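Local coordinates for protein alginate lyase, family PL7 (Zobellia galactanivorans, PDB 3ZPY) that probably cleaves alginate as a polysaccharide lyase, this chain being the catalytic domain of a longer marine bacterial enzyme, at residues A[144-158]-A[170-182]. Sequence-based numbering, arbitrary orientation.
Sequences FIGEENQSSGSVKLK and SQTFSGYSLDTTY
Phe144 turns the edge of its ring toward the face of Tyr182 in an offset edge-to-face pair, planes at 74°, and sets CE1 against CB of Tyr176. Gln150 extends with CG opposite the backbone N (chi1 -167°) and carries its amide back across the loop after Gly146: OE1 accepts from Glu147 N, while NE2 gives almost straight bonds to the carbonyls of Ser152 and Ser154, fixing the amide's rotation. CG of the same side chain meets Leu178 CD1 at 3.8 Å. Gly153 O receives Leu178 N (2.9 Å), and a water joins Gly153 N to Leu178 O. Val155 packs CG1 on Leu178 CD2, and its N reaches Tyr176 O at 2.9 Å, but the bond from Tyr176 N back to Val155 O is weak; a beta bulge then shifts the register by one, and a water links Val155 O with Gly175 N. Leu157 lays CB over one face of the Tyr176 ring, a CH-pi contact 3.8 Å from the centroid, and exchanges two backbone hydrogen bonds with Phe173. Lys158 runs alongside Thr172, CG to CG2 3.7 Å. Strand 171-177 thus borders strand 154-160 in one sheet of the PL7 beta-jelly roll, while Leu157 and Tyr176 pack on Val202 of strand 200-206 in the other.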
loop_
_atom_site.group_PDB
_atom_site.type_symbol
_atom_site.label_atom_id
_atom_site.label_comp_id
_atom_site.label_asym_id
_atom_site.label_seq_id
_atom_site.Cartn_x
_atom_site.Cartn_y
_atom_site.Cartn_z
ATOM N N PHE A 144 -1.984 -5.142 -8.163
ATOM C CA PHE A 144 -1.956 -6.246 -9.118
ATOM C C PHE A 144 -3.050 -7.278 -8.759
ATOM O O PHE A 144 -3.193 -7.601 -7.587
ATOM C CB PHE A 144 -0.589 -6.943 -9.164
ATOM C CG PHE A 144 0.499 -6.180 -9.847
ATOM C CD1 PHE A 144 0.287 -5.184 -10.819
ATOM C CD2 PHE A 144 1.802 -6.586 -9.579
ATOM C CE1 PHE A 144 1.391 -4.537 -11.387
ATOM C CE2 PHE A 144 2.894 -5.985 -10.168
ATOM C CZ PHE A 144 2.669 -4.951 -11.098
ATOM N N ILE A 145 -3.724 -7.750 -9.807
ATOM C CA ILE A 145 -4.767 -8.709 -9.681
ATOM C C ILE A 145 -4.445 -9.905 -10.593
ATOM O O ILE A 145 -4.025 -9.737 -11.753
ATOM C CB ILE A 145 -6.150 -8.104 -10.004
ATOM C CG1 ILE A 145 -7.261 -9.172 -9.779
ATOM C CG2 ILE A 145 -6.215 -7.513 -11.440
ATOM C CD1 ILE A 145 -8.600 -8.538 -9.628
ATOM N N GLY A 146 -4.671 -11.098 -10.066
ATOM C CA GLY A 146 -4.379 -12.347 -10.783
ATOM C C GLY A 146 -5.035 -13.539 -10.169
ATOM O O GLY A 146 -6.162 -13.434 -9.674
ATOM N N GLU A 147 -4.404 -14.692 -10.238
ATOM C CA GLU A 147 -5.034 -15.900 -9.733
ATOM C C GLU A 147 -4.791 -16.064 -8.234
ATOM O O GLU A 147 -3.840 -15.477 -7.667
ATOM C CB GLU A 147 -4.377 -17.117 -10.397
ATOM C CG GLU A 147 -4.539 -17.178 -11.889
ATOM C CD GLU A 147 -3.378 -17.975 -12.423
ATOM O OE1 GLU A 147 -3.438 -19.229 -12.252
ATOM O OE2 GLU A 147 -2.398 -17.379 -12.946
ATOM N N GLU A 148 -5.652 -16.863 -7.598
ATOM C CA GLU A 148 -5.487 -17.110 -6.159
ATOM C C GLU A 148 -4.098 -17.755 -5.951
ATOM O O GLU A 148 -3.679 -18.640 -6.685
ATOM C CB GLU A 148 -6.545 -18.020 -5.617
ATOM C CG GLU A 148 -6.701 -19.361 -6.393
ATOM C CD GLU A 148 -7.582 -19.268 -7.647
ATOM O OE1 GLU A 148 -7.827 -18.141 -8.170
ATOM O OE2 GLU A 148 -8.018 -20.366 -8.123
ATOM N N ASN A 149 -3.416 -17.266 -4.921
ATOM C CA ASN A 149 -2.035 -17.825 -4.614
ATOM C C ASN A 149 -1.093 -17.784 -5.788
ATOM O O ASN A 149 -0.126 -18.590 -5.768
ATOM C CB ASN A 149 -2.165 -19.223 -3.991
ATOM C CG ASN A 149 -3.075 -19.143 -2.797
ATOM O OD1 ASN A 149 -3.963 -19.980 -2.670
ATOM N ND2 ASN A 149 -2.789 -18.170 -1.908
ATOM N N GLN A 150 -1.292 -16.817 -6.691
ATOM C CA GLN A 150 -0.339 -16.777 -7.845
ATOM C C GLN A 150 1.112 -16.497 -7.413
ATOM O O GLN A 150 1.373 -15.512 -6.653
ATOM C CB GLN A 150 -0.814 -15.739 -8.858
ATOM C CG GLN A 150 -0.083 -15.877 -10.203
ATOM C CD GLN A 150 -0.619 -14.993 -11.289
ATOM O OE1 GLN A 150 -1.790 -14.476 -11.186
ATOM N NE2 GLN A 150 0.154 -14.761 -12.288
ATOM N N SER A 151 2.069 -17.308 -7.883
ATOM C CA SER A 151 3.435 -17.251 -7.494
ATOM C C SER A 151 4.376 -16.753 -8.603
ATOM O O SER A 151 5.565 -16.520 -8.378
ATOM C CB SER A 151 3.815 -18.651 -6.948
ATOM O OG SER A 151 3.554 -19.606 -7.968
ATOM N N SER A 152 3.881 -16.655 -9.846
ATOM C CA SER A 152 4.739 -16.228 -11.005
ATOM C C SER A 152 3.812 -15.837 -12.098
ATOM O O SER A 152 2.612 -16.149 -12.067
ATOM C CB SER A 152 5.546 -17.408 -11.412
ATOM O OG SER A 152 4.748 -18.398 -12.006
ATOM N N GLY A 153 4.338 -15.084 -13.051
ATOM C CA GLY A 153 3.662 -14.864 -14.315
ATOM C C GLY A 153 2.856 -13.604 -14.379
ATOM O O GLY A 153 3.080 -12.605 -13.684
ATOM N N SER A 154 1.889 -13.692 -15.285
ATOM C CA SER A 154 1.213 -12.474 -15.782
ATOM C C SER A 154 0.091 -12.046 -14.888
ATOM O O SER A 154 -0.673 -12.871 -14.406
ATOM C CB SER A 154 0.687 -12.643 -17.143
ATOM O OG SER A 154 -0.056 -13.847 -17.239
ATOM N N VAL A 155 -0.029 -10.748 -14.619
ATOM C CA VAL A 155 -1.114 -10.160 -13.826
ATOM C C VAL A 155 -1.588 -8.894 -14.505
ATOM O O VAL A 155 -0.938 -8.375 -15.480
ATOM C CB VAL A 155 -0.578 -9.841 -12.375
ATOM C CG1 VAL A 155 -0.175 -11.107 -11.632
ATOM C CG2 VAL A 155 0.582 -8.850 -12.409
ATOM N N LYS A 156 -2.665 -8.354 -13.968
ATOM C CA LYS A 156 -3.070 -7.011 -14.449
ATOM C C LYS A 156 -2.828 -5.947 -13.404
ATOM O O LYS A 156 -2.984 -6.191 -12.186
ATOM C CB LYS A 156 -4.538 -7.003 -14.855
ATOM C CG LYS A 156 -4.795 -7.881 -16.074
ATOM C CD LYS A 156 -6.290 -7.819 -16.406
ATOM C CE LYS A 156 -6.570 -8.652 -17.634
ATOM N NZ LYS A 156 -7.956 -8.394 -18.127
ATOM N N LEU A 157 -2.407 -4.758 -13.857
ATOM C CA LEU A 157 -2.456 -3.600 -13.044
ATOM C C LEU A 157 -3.949 -3.229 -12.873
ATOM O O LEU A 157 -4.698 -3.088 -13.867
ATOM C CB LEU A 157 -1.686 -2.460 -13.719
ATOM C CG LEU A 157 -1.682 -1.144 -13.033
ATOM C CD1 LEU A 157 -0.904 -1.094 -11.715
ATOM C CD2 LEU A 157 -1.247 -0.033 -13.986
ATOM N N LYS A 158 -4.355 -2.931 -11.638
ATOM C CA LYS A 158 -5.777 -2.517 -11.395
ATOM C C LYS A 158 -5.730 -1.247 -10.576
ATOM O O LYS A 158 -5.083 -1.218 -9.526
ATOM C CB LYS A 158 -6.552 -3.624 -10.698
ATOM C CG LYS A 158 -7.973 -3.259 -10.470
ATOM C CD LYS A 158 -8.775 -4.509 -10.076
ATOM C CE LYS A 158 -10.264 -4.141 -9.942
ATOM N NZ LYS A 158 -11.058 -5.403 -9.631
ATOM N N SER A 170 -13.587 0.753 -11.570
ATOM C CA SER A 170 -12.138 0.437 -11.533
ATOM C C SER A 170 -11.619 0.170 -12.957
ATOM O O SER A 170 -12.370 -0.273 -13.844
ATOM C CB SER A 170 -11.976 -0.772 -10.628
ATOM O OG SER A 170 -12.653 -1.904 -11.196
ATOM N N GLN A 171 -10.324 0.362 -13.156
ATOM C CA GLN A 171 -9.729 0.208 -14.522
ATOM C C GLN A 171 -8.584 -0.793 -14.388
ATOM O O GLN A 171 -7.843 -0.850 -13.389
ATOM C CB GLN A 171 -9.175 1.518 -15.046
ATOM C CG GLN A 171 -10.307 2.498 -15.306
ATOM C CD GLN A 171 -9.856 3.819 -15.883
ATOM O OE1 GLN A 171 -8.855 3.859 -16.578
ATOM N NE2 GLN A 171 -10.584 4.870 -15.636
ATOM N N THR A 172 -8.465 -1.650 -15.397
ATOM C CA THR A 172 -7.408 -2.652 -15.428
ATOM C C THR A 172 -6.596 -2.541 -16.737
ATOM O O THR A 172 -7.079 -2.115 -17.764
ATOM C CB THR A 172 -7.924 -4.109 -15.311
ATOM O OG1 THR A 172 -8.812 -4.386 -16.418
ATOM C CG2 THR A 172 -8.640 -4.326 -13.959
ATOM N N PHE A 173 -5.368 -3.009 -16.626
ATOM C CA PHE A 173 -4.376 -2.899 -17.702
ATOM C C PHE A 173 -3.572 -4.178 -17.782
ATOM O O PHE A 173 -2.948 -4.602 -16.782
ATOM C CB PHE A 173 -3.460 -1.671 -17.476
ATOM C CG PHE A 173 -4.231 -0.415 -17.305
ATOM C CD1 PHE A 173 -4.546 0.347 -18.429
ATOM C CD2 PHE A 173 -4.658 0.074 -16.017
ATOM C CE1 PHE A 173 -5.380 1.479 -18.325
ATOM C CE2 PHE A 173 -5.494 1.172 -15.930
ATOM C CZ PHE A 173 -5.771 1.956 -17.067
ATOM N N SER A 174 -3.553 -4.788 -18.988
ATOM C CA SER A 174 -2.697 -5.986 -19.199
ATOM C C SER A 174 -1.194 -5.755 -19.300
ATOM O O SER A 174 -0.757 -4.628 -19.546
ATOM C CB SER A 174 -3.222 -6.735 -20.415
ATOM O OG SER A 174 -4.628 -6.933 -20.215
ATOM N N GLY A 175 -0.448 -6.863 -19.168
ATOM C CA GLY A 175 0.957 -6.885 -19.555
ATOM C C GLY A 175 1.909 -6.652 -18.391
ATOM O O GLY A 175 3.069 -6.345 -18.603
ATOM N N TYR A 176 1.473 -6.868 -17.173
ATOM C CA TYR A 176 2.297 -6.783 -16.008
ATOM C C TYR A 176 2.715 -8.207 -15.530
ATOM O O TYR A 176 2.120 -9.233 -15.940
ATOM C CB TYR A 176 1.612 -5.968 -14.880
ATOM C CG TYR A 176 1.459 -4.530 -15.340
ATOM C CD1 TYR A 176 0.393 -4.133 -16.195
ATOM C CD2 TYR A 176 2.440 -3.575 -14.991
ATOM C CE1 TYR A 176 0.338 -2.843 -16.723
ATOM C CE2 TYR A 176 2.338 -2.295 -15.429
ATOM C CZ TYR A 176 1.276 -1.948 -16.279
ATOM O OH TYR A 176 1.245 -0.645 -16.766
ATOM N N SER A 177 3.653 -8.236 -14.598
ATOM C CA SER A 177 4.049 -9.590 -14.103
ATOM C C SER A 177 4.576 -9.534 -12.717
ATOM O O SER A 177 5.099 -8.537 -12.248
ATOM C CB SER A 177 4.864 -10.486 -15.026
ATOM O OG SER A 177 6.042 -9.843 -15.240
ATOM N N LEU A 178 4.470 -10.709 -12.064
ATOM C CA LEU A 178 5.101 -10.952 -10.787
ATOM C C LEU A 178 6.639 -11.074 -10.970
ATOM O O LEU A 178 7.106 -11.421 -12.030
ATOM C CB LEU A 178 4.577 -12.204 -10.123
ATOM C CG LEU A 178 3.069 -12.126 -9.832
ATOM C CD1 LEU A 178 2.570 -13.352 -9.064
ATOM C CD2 LEU A 178 2.631 -10.875 -9.057
ATOM N N ASP A 179 7.387 -10.880 -9.870
ATOM C CA ASP A 179 8.844 -10.982 -9.842
ATOM C C ASP A 179 9.454 -10.149 -10.900
ATOM O O ASP A 179 10.510 -10.476 -11.387
ATOM C CB ASP A 179 9.207 -12.452 -10.066
ATOM C CG ASP A 179 8.616 -13.380 -8.994
ATOM O OD1 ASP A 179 8.571 -13.021 -7.817
ATOM O OD2 ASP A 179 8.059 -14.466 -9.383
ATOM N N THR A 180 8.994 -8.912 -11.091
ATOM C CA THR A 180 9.381 -8.017 -12.144
ATOM C C THR A 180 9.484 -6.634 -11.582
ATOM O O THR A 180 8.529 -6.130 -10.959
ATOM C CB THR A 180 8.422 -8.028 -13.314
ATOM O OG1 THR A 180 8.403 -9.339 -13.879
ATOM C CG2 THR A 180 8.814 -7.054 -14.390
ATOM N N THR A 181 10.611 -5.978 -11.752
ATOM C CA THR A 181 10.850 -4.641 -11.140
ATOM C C THR A 181 10.131 -3.596 -11.959
ATOM O O THR A 181 10.271 -3.495 -13.202
ATOM C CB THR A 181 12.367 -4.416 -11.161
ATOM O OG1 THR A 181 12.818 -5.326 -10.188
ATOM C CG2 THR A 181 12.699 -2.965 -10.711
ATOM N N TYR A 182 9.390 -2.759 -11.213
ATOM C CA TYR A 182 8.761 -1.562 -11.840
ATOM C C TYR A 182 9.234 -0.363 -11.021
ATOM O O TYR A 182 9.134 -0.350 -9.781
ATOM C CB TYR A 182 7.234 -1.644 -11.761
ATOM C CG TYR A 182 6.736 -2.752 -12.591
ATOM C CD1 TYR A 182 6.598 -2.626 -13.973
ATOM C CD2 TYR A 182 6.389 -3.992 -11.976
ATOM C CE1 TYR A 182 6.125 -3.670 -14.744
ATOM C CE2 TYR A 182 5.968 -5.101 -12.740
ATOM C CZ TYR A 182 5.803 -4.901 -14.114
ATOM O OH TYR A 182 5.339 -5.940 -14.875
HETATM O O HOH W 1 6.748 -13.652 -13.495
HETATM O O HOH W 2 -0.998 -9.127 -18.051
HETATM O O HOH W 3 -7.562 -5.282 -18.971
#